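Local coordinates for protein mRNA nuclease HepT (Shewanella oneidensis MR-1, PDB 6M6U) that cleaves mRNA, probably endonucleolytically, as the toxin of a type VII toxin-antitoxin system that its antitoxin MntA neutralizes mostly by tri-AMPylation, at residues E48-I53 against E121-F126; D52-I57 against T74-N79. All coordinates share one frame; numbering follows the deposited sequence.

Overall arrangement
Both contacts start from helix 33-60, the long helix of this all-helical HepT chain, and the contact centres lie about 11 Å apart. Contact 1 (48-53 with 121-126), its centre about 5 Å from the centre of the chain, packs the C-terminal helix 120-131 on the C-terminal half of helix 33-60. Contact 2 (52-57 with 74-79), its centre about 14 Å from that of the chain, adds the short helix 69-78 further along. Asp52 and Ile53 belong to both ranges, and Ile53 touches Phe126 in contact 1. The side chain of Arg97, an active-site residue by similarity, is about 8 Å from that of Phe123 and about 11 Å from that of Ala54.

Contact 1: residues E48-I53 against E121-F126; sequences EACIDI and EDFEQF
Cys50 points its thiol from helix 33-60 at two phenylalanines, Phe123 and Phe126, one turn apart on helix 120-131, within the helical core of the HepT fold. The sulfur makes two sulfur-aromatic contacts. SG of Cys50 lies 3.5 Å from CD1 of Phe123 and 3.6 Å from CD2 of Phe126, and it approaches both rings obliquely, 69° off the normal of the first and 50° off that of the second. CG of Phe126, anti to the backbone N, carries its ring toward Cys50 and Ile53; CG of Phe123 lies beside the N and its CB does not point at helix 33-60, which brings only the CD1/CE1 side of that ring up to the sulfur. One turn after Cys50, Ile53 takes up the far end of the Phe126 ring, and the two side chains slide past each other in opposite directions. The branch methyl CG2 of Ile53 meets CZ of Phe126 at 3.6 Å, while CD1 of Ile53 lies 3.8 Å from CE2 of Phe126.

The backbones run in nearly the same direction, 27° apart, with segment axes 11.3 Å from each other; large side chains span this gap. Further helices close the sides: Phe123 also touches Met93 and Phe126 touches Leu90, both of helix 84-102, and Ile12 of helix 3-23 and Phe73 of helix 69-78 touch Cys50. Two residues before Cys50, Glu48 forms a salt bridge with Arg97. The backbone of Cys50 joins the packing as well, its carbonyl O lying 3.8 Å from CZ of Phe126.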
loop_
_atom_site.group_PDB
_atom_site.type_symbol
_atom_site.label_atom_id
_atom_site.label_comp_id
_atom_site.label_asym_id
_atom_site.label_seq_id
_atom_site.Cartn_x
_atom_site.Cartn_y
_atom_site.Cartn_z
ATOM N N GLU B 48 -12.265 -41.457 16.218
ATOM C CA GLU B 48 -11.418 -40.285 16.404
ATOM C C GLU B 48 -10.180 -40.626 17.219
ATOM O O GLU B 48 -9.094 -40.098 16.957
ATOM C CB GLU B 48 -12.211 -39.156 17.059
ATOM C CG GLU B 48 -13.188 -38.480 16.111
ATOM C CD GLU B 48 -12.487 -37.781 14.956
ATOM O OE1 GLU B 48 -11.417 -37.170 15.180
ATOM O OE2 GLU B 48 -13.002 -37.852 13.819
ATOM N N ALA B 49 -10.315 -41.517 18.202
ATOM C CA ALA B 49 -9.142 -41.936 18.959
ATOM C C ALA B 49 -8.171 -42.717 18.080
ATOM O O ALA B 49 -6.950 -42.550 18.194
ATOM C CB ALA B 49 -9.566 -42.757 20.174
ATOM N N CYS B 50 -8.691 -43.561 17.181
ATOM C CA CYS B 50 -7.819 -44.274 16.250
ATOM C C CYS B 50 -7.157 -43.320 15.269
ATOM O O CYS B 50 -5.969 -43.464 14.958
ATOM C CB CYS B 50 -8.609 -45.334 15.487
ATOM S SG CYS B 50 -9.056 -46.786 16.456
ATOM N N ILE B 51 -7.918 -42.349 14.760
ATOM C CA ILE B 51 -7.374 -41.389 13.809
ATOM C C ILE B 51 -6.308 -40.524 14.472
ATOM O O ILE B 51 -5.275 -40.215 13.863
ATOM C CB ILE B 51 -8.515 -40.547 13.212
ATOM C CG1 ILE B 51 -9.396 -41.430 12.323
ATOM C CG2 ILE B 51 -7.965 -39.357 12.424
ATOM C CD1 ILE B 51 -10.726 -40.814 11.981
ATOM N N ASP B 52 -6.525 -40.136 15.733
ATOM C CA ASP B 52 -5.535 -39.321 16.429
ATOM C C ASP B 52 -4.224 -40.077 16.600
ATOM O O ASP B 52 -3.143 -39.491 16.480
ATOM C CB ASP B 52 -6.072 -38.871 17.788
ATOM C CG ASP B 52 -7.181 -37.837 17.670
ATOM O OD1 ASP B 52 -7.415 -37.325 16.551
ATOM O OD2 ASP B 52 -7.815 -37.534 18.705
ATOM N N ILE B 53 -4.300 -41.380 16.885
ATOM C CA ILE B 53 -3.097 -42.206 16.943
ATOM C C ILE B 53 -2.388 -42.198 15.596
ATOM O O ILE B 53 -1.169 -42.006 15.512
ATOM C CB ILE B 53 -3.453 -43.641 17.375
ATOM C CG1 ILE B 53 -3.861 -43.677 18.849
ATOM C CG2 ILE B 53 -2.300 -44.595 17.090
ATOM C CD1 ILE B 53 -4.670 -44.900 19.212
ATOM N N GLU B 121 -13.505 -55.779 17.144
ATOM C CA GLU B 121 -12.170 -56.358 17.266
ATOM C C GLU B 121 -11.137 -55.590 16.449
ATOM O O GLU B 121 -9.945 -55.640 16.771
ATOM C CB GLU B 121 -12.189 -57.825 16.834
ATOM C CG GLU B 121 -12.503 -58.814 17.951
ATOM C CD GLU B 121 -13.984 -58.894 18.289
ATOM O OE1 GLU B 121 -14.338 -59.675 19.196
ATOM O OE2 GLU B 121 -14.793 -58.187 17.650
ATOM N N ASP B 122 -11.565 -54.895 15.389
ATOM C CA ASP B 122 -10.628 -54.097 14.599
ATOM C C ASP B 122 -9.986 -53.006 15.446
ATOM O O ASP B 122 -8.774 -52.782 15.367
ATOM C CB ASP B 122 -11.337 -53.487 13.389
ATOM C CG ASP B 122 -11.863 -54.538 12.426
ATOM O OD1 ASP B 122 -11.363 -55.683 12.461
ATOM O OD2 ASP B 122 -12.772 -54.215 11.631
ATOM N N PHE B 123 -10.786 -52.320 16.267
ATOM C CA PHE B 123 -10.237 -51.349 17.206
ATOM C C PHE B 123 -9.238 -51.999 18.153
ATOM O O PHE B 123 -8.168 -51.442 18.418
ATOM C CB PHE B 123 -11.366 -50.693 18.003
ATOM C CG PHE B 123 -12.281 -49.834 17.179
ATOM C CD1 PHE B 123 -11.769 -48.914 16.278
ATOM C CD2 PHE B 123 -13.659 -49.947 17.309
ATOM C CE1 PHE B 123 -12.611 -48.120 15.523
ATOM C CE2 PHE B 123 -14.508 -49.155 16.555
ATOM C CZ PHE B 123 -13.980 -48.240 15.659
ATOM N N GLU B 124 -9.574 -53.181 18.677
ATOM C CA GLU B 124 -8.688 -53.857 19.620
ATOM C C GLU B 124 -7.449 -54.399 18.921
ATOM O O GLU B 124 -6.348 -54.368 19.485
ATOM C CB GLU B 124 -9.448 -54.974 20.335
ATOM C CG GLU B 124 -10.823 -54.542 20.815
ATOM C CD GLU B 124 -11.171 -55.090 22.181
ATOM O OE1 GLU B 124 -11.740 -56.198 22.252
ATOM O OE2 GLU B 124 -10.868 -54.410 23.185
ATOM N N GLN B 125 -7.608 -54.890 17.691
ATOM C CA GLN B 125 -6.457 -55.313 16.899
ATOM C C GLN B 125 -5.533 -54.135 16.602
ATOM O O GLN B 125 -4.305 -54.269 16.652
ATOM C CB GLN B 125 -6.942 -55.967 15.605
ATOM C CG GLN B 125 -5.862 -56.623 14.763
ATOM C CD GLN B 125 -6.420 -57.242 13.493
ATOM O OE1 GLN B 125 -7.613 -57.544 13.407
ATOM N NE2 GLN B 125 -5.561 -57.427 12.497
ATOM N N PHE B 126 -6.109 -52.969 16.300
ATOM C CA PHE B 126 -5.309 -51.767 16.082
ATOM C C PHE B 126 -4.576 -51.354 17.354
ATOM O O PHE B 126 -3.418 -50.926 17.302
ATOM C CB PHE B 126 -6.215 -50.641 15.578
ATOM C CG PHE B 126 -5.519 -49.328 15.392
ATOM C CD1 PHE B 126 -4.660 -49.128 14.325
ATOM C CD2 PHE B 126 -5.747 -48.280 16.267
ATOM C CE1 PHE B 126 -4.029 -47.908 14.145
ATOM C CE2 PHE B 126 -5.117 -47.059 16.092
ATOM C CZ PHE B 126 -4.258 -46.874 15.029
#

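Contact 2: residues D52-I57 against T74-N79; sequences DIANHI and TLLAQN
Leu76 reaches from helix 69-78 to Ala54 and Ile57 of helix 33-60, a helix-to-helix contact in which one forked side chain meets two residues a turn apart. The apolar touches are divided between its branches. CD1 of Leu76 lies 3.5 Å from CB of Ala54 and also comes close to the CA, so this methyl rests near the backbone of helix 33-60. CD2 of Leu76 meets the branch methyl CG2 of Ile57 at 3.8 Å, the two side chains crossing at about a right angle. With CG of Leu76 beside its backbone N (chi1 -62°) and CD1 extended, the fork opens across this turn. Neighbours enlarge the apolar patch: Phe73 also touches Ala54, Ile82 packs on Leu76, and Ile130 of helix 120-131 on Ile57.

The polar interactions are local to each segment or involve outside partners. Where helix 69-78 ends, ND2 of Asn79 donates to O of Leu75 at 2.6 Å, with an N-H...O angle of 161°. O of Leu75 lies in the amide plane of Asn79, although ND2 is tilted 30° from the Leu75 carbonyl plane; the backbone N of Asn79 reaches the same oxygen from the other face at 3.3 Å. Nearby, OD1 of Asn55 is hydrogen-bonded both to Ser72 and to Gln112 of the antitoxin chain, linking the two helices to the partner protein.

Methyl packing thus joins the helices directly, without directional bonds between the two segments, while the double grip on Leu75 O closes the last turn behind Leu76.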
loop_
_atom_site.group_PDB
_atom_site.type_symbol
_atom_site.label_atom_id
_atom_site.label_comp_id
_atom_site.label_asym_id
_atom_site.label_seq_id
_atom_site.Cartn_x
_atom_site.Cartn_y
_atom_site.Cartn_z
ATOM N N ASP B 52 -6.525 -40.136 15.733
ATOM C CA ASP B 52 -5.535 -39.321 16.429
ATOM C C ASP B 52 -4.224 -40.077 16.600
ATOM O O ASP B 52 -3.143 -39.491 16.480
ATOM C CB ASP B 52 -6.072 -38.871 17.788
ATOM C CG ASP B 52 -7.181 -37.837 17.670
ATOM O OD1 ASP B 52 -7.415 -37.325 16.551
ATOM O OD2 ASP B 52 -7.815 -37.534 18.705
ATOM N N ILE B 53 -4.300 -41.380 16.885
ATOM C CA ILE B 53 -3.097 -42.206 16.943
ATOM C C ILE B 53 -2.388 -42.198 15.596
ATOM O O ILE B 53 -1.169 -42.006 15.512
ATOM C CB ILE B 53 -3.453 -43.641 17.375
ATOM C CG1 ILE B 53 -3.861 -43.677 18.849
ATOM C CG2 ILE B 53 -2.300 -44.595 17.090
ATOM C CD1 ILE B 53 -4.670 -44.900 19.212
ATOM N N ALA B 54 -3.148 -42.414 14.522
ATOM C CA ALA B 54 -2.569 -42.447 13.185
ATOM C C ALA B 54 -1.908 -41.117 12.840
ATOM O O ALA B 54 -0.744 -41.081 12.424
ATOM C CB ALA B 54 -3.649 -42.795 12.164
ATOM N N ASN B 55 -2.646 -40.011 13.005
ATOM C CA ASN B 55 -2.098 -38.683 12.734
ATOM C C ASN B 55 -0.830 -38.434 13.539
ATOM O O ASN B 55 0.112 -37.800 13.049
ATOM C CB ASN B 55 -3.136 -37.606 13.058
ATOM C CG ASN B 55 -4.331 -37.639 12.127
ATOM O OD1 ASN B 55 -4.246 -38.137 11.003
ATOM N ND2 ASN B 55 -5.457 -37.096 12.590
ATOM N N HIS B 56 -0.798 -38.916 14.781
ATOM C CA HIS B 56 0.363 -38.714 15.641
ATOM C C HIS B 56 1.588 -39.429 15.085
ATOM O O HIS B 56 2.665 -38.832 14.954
ATOM C CB HIS B 56 0.035 -39.197 17.054
ATOM C CG HIS B 56 1.207 -39.217 17.985
ATOM N ND1 HIS B 56 1.659 -38.090 18.637
ATOM C CD2 HIS B 56 2.001 -40.234 18.397
ATOM C CE1 HIS B 56 2.689 -38.410 19.401
ATOM N NE2 HIS B 56 2.916 -39.705 19.275
ATOM N N ILE B 57 1.433 -40.711 14.737
ATOM C CA ILE B 57 2.570 -41.519 14.304
ATOM C C ILE B 57 3.114 -41.026 12.967
ATOM O O ILE B 57 4.333 -40.947 12.771
ATOM C CB ILE B 57 2.167 -43.005 14.247
ATOM C CG1 ILE B 57 1.892 -43.529 15.658
ATOM C CG2 ILE B 57 3.248 -43.833 13.574
ATOM C CD1 ILE B 57 1.171 -44.847 15.685
ATOM N N THR B 74 -3.995 -45.210 5.530
ATOM C CA THR B 74 -3.292 -45.659 4.333
ATOM C C THR B 74 -1.785 -45.494 4.484
ATOM O O THR B 74 -1.020 -46.403 4.142
ATOM C CB THR B 74 -3.796 -44.895 3.108
ATOM O OG1 THR B 74 -5.183 -45.187 2.896
ATOM C CG2 THR B 74 -3.009 -45.285 1.870
ATOM N N LEU B 75 -1.340 -44.350 5.017
ATOM C CA LEU B 75 0.093 -44.111 5.171
ATOM C C LEU B 75 0.721 -45.078 6.170
ATOM O O LEU B 75 1.868 -45.504 5.992
ATOM C CB LEU B 75 0.357 -42.666 5.596
ATOM C CG LEU B 75 0.107 -41.575 4.545
ATOM C CD1 LEU B 75 0.469 -40.201 5.098
ATOM C CD2 LEU B 75 0.891 -41.851 3.266
ATOM N N LEU B 76 -0.002 -45.425 7.238
ATOM C CA LEU B 76 0.516 -46.419 8.177
ATOM C C LEU B 76 0.690 -47.775 7.505
ATOM O O LEU B 76 1.636 -48.512 7.812
ATOM C CB LEU B 76 -0.407 -46.552 9.385
ATOM C CG LEU B 76 -0.621 -45.321 10.267
ATOM C CD1 LEU B 76 -1.702 -45.612 11.294
ATOM C CD2 LEU B 76 0.679 -44.918 10.955
ATOM N N ALA B 77 -0.220 -48.126 6.590
ATOM C CA ALA B 77 -0.148 -49.426 5.932
ATOM C C ALA B 77 1.003 -49.482 4.934
ATOM O O ALA B 77 1.692 -50.503 4.832
ATOM C CB ALA B 77 -1.476 -49.740 5.242
ATOM N N GLN B 78 1.224 -48.397 4.185
ATOM C CA GLN B 78 2.340 -48.362 3.244
ATOM C C GLN B 78 3.687 -48.443 3.948
ATOM O O GLN B 78 4.674 -48.863 3.331
ATOM C CB GLN B 78 2.274 -47.100 2.382
ATOM C CG GLN B 78 0.911 -46.851 1.766
ATOM C CD GLN B 78 0.881 -45.613 0.895
ATOM O OE1 GLN B 78 0.923 -44.488 1.393
ATOM N NE2 GLN B 78 0.792 -45.814 -0.414
ATOM N N ASN B 79 3.751 -48.051 5.217
ATOM C CA ASN B 79 4.939 -48.216 6.040
ATOM C C ASN B 79 4.932 -49.528 6.820
ATOM O O ASN B 79 5.812 -49.739 7.663
ATOM C CB ASN B 79 5.075 -47.029 6.996
ATOM C CG ASN B 79 5.398 -45.734 6.272
ATOM O OD1 ASN B 79 6.563 -45.425 6.039
ATOM N ND2 ASN B 79 4.367 -44.975 5.908
#